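Local coordinates for substrate-binding protein (Synechococcus sp., PDB 6WPN), which probably binds a sugar or oligosaccharide as the periplasmic substrate-binding component of a transport system in a marine cyanobacterium, at residues T179-T187 with A249-L260. Sequence-based numbering, arbitrary orientation.
Sequences TGRYGLFVT and AIELYQSGELAL
Arg-181 to Leu-184 run parallel to Glu-257 to Leu-260, joined in a single beta bridge at Tyr-182 and Leu-258: Tyr-182 N donates to Glu-257 O (3.3 Å, nearly straight at 174°), and Tyr-182 O receives Ala-259 N at 2.9 Å. A weak, bent bond from Leu-260 N to Gly-183 O follows; the same carbonyl is also bonded by Tyr-171 OH of helix 168-179.

At the start of the pairing, Arg-181 bends at chi2 (63°) and Glu-257 likewise folds back, bringing Arg-181 NE to 2.6 Å from Glu-257 OE2 in a salt bridge. The carboxylate oxygen sits over a face of the guanidinium rather than in line with its N-H groups. This arginine is poorly ordered, and the detail is correspondingly approximate. NH1 turns the other way, to Thr-179 O, which it meets almost in the guanidinium plane.

Farther along, Phe-185, with CG anti to its backbone N (chi1 -172°), sets its ring against helix 246-254. The methyl of Ala-249 presses on the CG-CD1 side of the ring (Phe-185 CD1 to Ala-249 CB 3.5 Å), and Ala-249 N lies above the ring centre. Leu-252 CD1 approaches Phe-185 CD2 at 3.7 Å. Leu-258 divides its branches: Leu-258 CD2 packs on Phe-185 CB at 3.8 Å, and CD1 lies against Tyr-182 O and the carbonyl carbon of Leu-184. Pro-238 also touches the Phe-185 side chain.

A Schellman motif at Gly-256, with Glu-257 N bonded to Leu-252 O (2.8 Å), turns the chain out of helix 246-254 toward strand 260-263, which pairs with strand 137-149. The loop after helix 168-179 thus makes a single parallel beta bridge with the turn joining helix 246-254 to strand 260-263, within the alpha/beta framework expected of a bacterial extracellular solute-binding protein.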
loop_
_atom_site.group_PDB
_atom_site.type_symbol
_atom_site.label_atom_id
_atom_site.label_comp_id
_atom_site.label_asym_id
_atom_site.label_seq_id
_atom_site.Cartn_x
_atom_site.Cartn_y
_atom_site.Cartn_z
ATOM N N THR A 179 22.884 20.033 -2.674
ATOM C CA THR A 179 22.305 20.283 -1.361
ATOM C C THR A 179 22.823 19.361 -0.275
ATOM O O THR A 179 22.626 19.666 0.907
ATOM C CB THR A 179 20.778 20.124 -1.386
ATOM O OG1 THR A 179 20.462 18.732 -1.458
ATOM C CG2 THR A 179 20.184 20.814 -2.592
ATOM N N GLY A 180 23.461 18.246 -0.631
ATOM C CA GLY A 180 23.876 17.270 0.347
ATOM C C GLY A 180 22.766 16.406 0.891
ATOM O O GLY A 180 23.053 15.401 1.553
ATOM N N ARG A 181 21.512 16.733 0.604
ATOM C CA ARG A 181 20.385 15.947 1.068
ATOM C C ARG A 181 20.095 14.837 0.063
ATOM O O ARG A 181 20.760 14.704 -0.965
ATOM C CB ARG A 181 19.164 16.843 1.279
ATOM C CG ARG A 181 19.078 17.510 2.645
ATOM C CD ARG A 181 20.233 18.455 2.914
ATOM N NE ARG A 181 20.105 19.121 4.202
ATOM C CZ ARG A 181 21.009 19.951 4.717
ATOM N NH1 ARG A 181 22.134 20.203 4.056
ATOM N NH2 ARG A 181 20.793 20.522 5.895
ATOM N N TYR A 182 19.095 14.020 0.363
ATOM C CA TYR A 182 18.772 12.858 -0.452
ATOM C C TYR A 182 17.509 13.093 -1.270
ATOM O O TYR A 182 16.547 13.702 -0.790
ATOM C CB TYR A 182 18.633 11.619 0.441
ATOM C CG TYR A 182 19.968 11.186 1.001
ATOM C CD1 TYR A 182 20.838 10.407 0.248
ATOM C CD2 TYR A 182 20.386 11.605 2.262
ATOM C CE1 TYR A 182 22.071 10.027 0.748
ATOM C CE2 TYR A 182 21.620 11.229 2.772
ATOM C CZ TYR A 182 22.456 10.441 2.007
ATOM O OH TYR A 182 23.684 10.059 2.493
ATOM N N GLY A 183 17.513 12.582 -2.505
ATOM C CA GLY A 183 16.384 12.786 -3.394
ATOM C C GLY A 183 15.192 11.903 -3.098
ATOM O O GLY A 183 14.048 12.316 -3.318
ATOM N N LEU A 184 15.426 10.681 -2.627
ATOM C CA LEU A 184 14.335 9.755 -2.343
ATOM C C LEU A 184 14.819 8.699 -1.356
ATOM O O LEU A 184 16.004 8.619 -1.025
ATOM C CB LEU A 184 13.801 9.108 -3.626
ATOM C CG LEU A 184 14.664 8.022 -4.267
ATOM C CD1 LEU A 184 13.843 7.230 -5.274
ATOM C CD2 LEU A 184 15.910 8.622 -4.931
ATOM N N PHE A 185 13.872 7.883 -0.891
ATOM C CA PHE A 185 14.145 6.869 0.126
ATOM C C PHE A 185 13.227 5.690 -0.157
ATOM O O PHE A 185 12.024 5.775 0.098
ATOM C CB PHE A 185 13.895 7.426 1.532
ATOM C CG PHE A 185 14.321 6.509 2.650
ATOM C CD1 PHE A 185 13.644 5.326 2.910
ATOM C CD2 PHE A 185 15.378 6.859 3.471
ATOM C CE1 PHE A 185 14.033 4.497 3.940
ATOM C CE2 PHE A 185 15.771 6.036 4.509
ATOM C CZ PHE A 185 15.100 4.851 4.745
ATOM N N VAL A 186 13.774 4.597 -0.678
ATOM C CA VAL A 186 13.006 3.374 -0.883
ATOM C C VAL A 186 13.681 2.267 -0.086
ATOM O O VAL A 186 14.851 1.946 -0.325
ATOM C CB VAL A 186 12.890 3.008 -2.369
ATOM C CG1 VAL A 186 12.107 1.718 -2.535
ATOM C CG2 VAL A 186 12.228 4.142 -3.140
ATOM N N THR A 187 12.950 1.695 0.866
ATOM C CA THR A 187 13.529 0.715 1.767
ATOM C C THR A 187 13.718 -0.627 1.067
ATOM O O THR A 187 12.950 -1.010 0.177
ATOM C CB THR A 187 12.655 0.536 3.010
ATOM O OG1 THR A 187 13.322 -0.329 3.938
ATOM C CG2 THR A 187 11.298 -0.070 2.646
ATOM N N ALA A 249 12.121 7.288 6.447
ATOM C CA ALA A 249 11.858 8.249 5.379
ATOM C C ALA A 249 10.968 9.372 5.879
ATOM O O ALA A 249 11.228 10.553 5.612
ATOM C CB ALA A 249 11.206 7.553 4.187
ATOM N N ILE A 250 9.920 9.014 6.621
ATOM C CA ILE A 250 9.053 10.000 7.261
ATOM C C ILE A 250 9.880 10.958 8.105
ATOM O O ILE A 250 9.736 12.183 8.012
ATOM C CB ILE A 250 7.986 9.280 8.106
ATOM C CG1 ILE A 250 6.844 8.769 7.221
ATOM C CG2 ILE A 250 7.538 10.122 9.295
ATOM C CD1 ILE A 250 5.953 7.750 7.908
ATOM N N GLU A 251 10.780 10.407 8.920
ATOM C CA GLU A 251 11.611 11.227 9.795
ATOM C C GLU A 251 12.536 12.140 9.000
ATOM O O GLU A 251 12.773 13.289 9.390
ATOM C CB GLU A 251 12.423 10.324 10.718
ATOM C CG GLU A 251 13.284 11.063 11.721
ATOM C CD GLU A 251 14.026 10.114 12.653
ATOM O OE1 GLU A 251 14.679 9.179 12.143
ATOM O OE2 GLU A 251 13.960 10.306 13.890
ATOM N N LEU A 252 13.066 11.652 7.878
ATOM C CA LEU A 252 14.000 12.462 7.104
ATOM C C LEU A 252 13.281 13.606 6.402
ATOM O O LEU A 252 13.819 14.716 6.302
ATOM C CB LEU A 252 14.749 11.593 6.088
ATOM C CG LEU A 252 15.827 10.632 6.606
ATOM C CD1 LEU A 252 16.388 9.813 5.462
ATOM C CD2 LEU A 252 16.950 11.374 7.326
ATOM N N TYR A 253 12.066 13.357 5.911
ATOM C CA TYR A 253 11.324 14.419 5.245
ATOM C C TYR A 253 10.930 15.516 6.228
ATOM O O TYR A 253 11.063 16.710 5.922
ATOM C CB TYR A 253 10.092 13.850 4.541
ATOM C CG TYR A 253 9.439 14.850 3.620
ATOM C CD1 TYR A 253 9.891 15.010 2.316
ATOM C CD2 TYR A 253 8.380 15.643 4.050
ATOM C CE1 TYR A 253 9.306 15.924 1.462
ATOM C CE2 TYR A 253 7.788 16.558 3.203
ATOM C CZ TYR A 253 8.258 16.697 1.912
ATOM O OH TYR A 253 7.681 17.606 1.063
ATOM N N GLN A 254 10.456 15.137 7.419
ATOM C CA GLN A 254 10.071 16.137 8.409
ATOM C C GLN A 254 11.262 16.930 8.920
ATOM O O GLN A 254 11.079 18.014 9.481
ATOM C CB GLN A 254 9.353 15.472 9.586
ATOM C CG GLN A 254 8.039 14.799 9.219
ATOM C CD GLN A 254 7.304 14.257 10.430
ATOM O OE1 GLN A 254 7.850 14.209 11.533
ATOM N NE2 GLN A 254 6.060 13.838 10.229
ATOM N N SER A 255 12.475 16.425 8.733
ATOM C CA SER A 255 13.676 17.152 9.107
ATOM C C SER A 255 14.207 18.019 7.978
ATOM O O SER A 255 15.191 18.740 8.178
ATOM C CB SER A 255 14.770 16.175 9.551
ATOM O OG SER A 255 14.314 15.345 10.600
ATOM N N GLY A 256 13.587 17.968 6.802
ATOM C CA GLY A 256 14.118 18.692 5.668
ATOM C C GLY A 256 15.314 18.037 5.021
ATOM O O GLY A 256 16.072 18.715 4.324
ATOM N N GLU A 257 15.515 16.736 5.239
ATOM C CA GLU A 257 16.654 16.013 4.691
ATOM C C GLU A 257 16.285 15.116 3.517
ATOM O O GLU A 257 17.165 14.441 2.971
ATOM C CB GLU A 257 17.329 15.185 5.788
ATOM C CG GLU A 257 18.218 16.001 6.715
ATOM C CD GLU A 257 19.474 16.509 6.022
ATOM O OE1 GLU A 257 20.025 15.772 5.172
ATOM O OE2 GLU A 257 19.907 17.646 6.323
ATOM N N LEU A 258 15.014 15.090 3.117
ATOM C CA LEU A 258 14.541 14.261 2.015
ATOM C C LEU A 258 13.722 15.131 1.070
ATOM O O LEU A 258 12.748 15.761 1.493
ATOM C CB LEU A 258 13.707 13.087 2.541
ATOM C CG LEU A 258 13.257 12.012 1.549
ATOM C CD1 LEU A 258 14.459 11.424 0.839
ATOM C CD2 LEU A 258 12.473 10.916 2.261
ATOM N N ALA A 259 14.108 15.157 -0.209
ATOM C CA ALA A 259 13.444 16.040 -1.164
ATOM C C ALA A 259 12.104 15.484 -1.627
ATOM O O ALA A 259 11.175 16.256 -1.882
ATOM C CB ALA A 259 14.347 16.293 -2.372
ATOM N N LEU A 260 11.976 14.165 -1.746
ATOM C CA LEU A 260 10.733 13.550 -2.191
ATOM C C LEU A 260 10.377 12.417 -1.239
ATOM O O LEU A 260 11.214 11.559 -0.951
ATOM C CB LEU A 260 10.849 13.026 -3.629
ATOM C CG LEU A 260 9.586 12.466 -4.300
ATOM C CD1 LEU A 260 9.656 12.641 -5.811
ATOM C CD2 LEU A 260 9.385 10.997 -3.968
#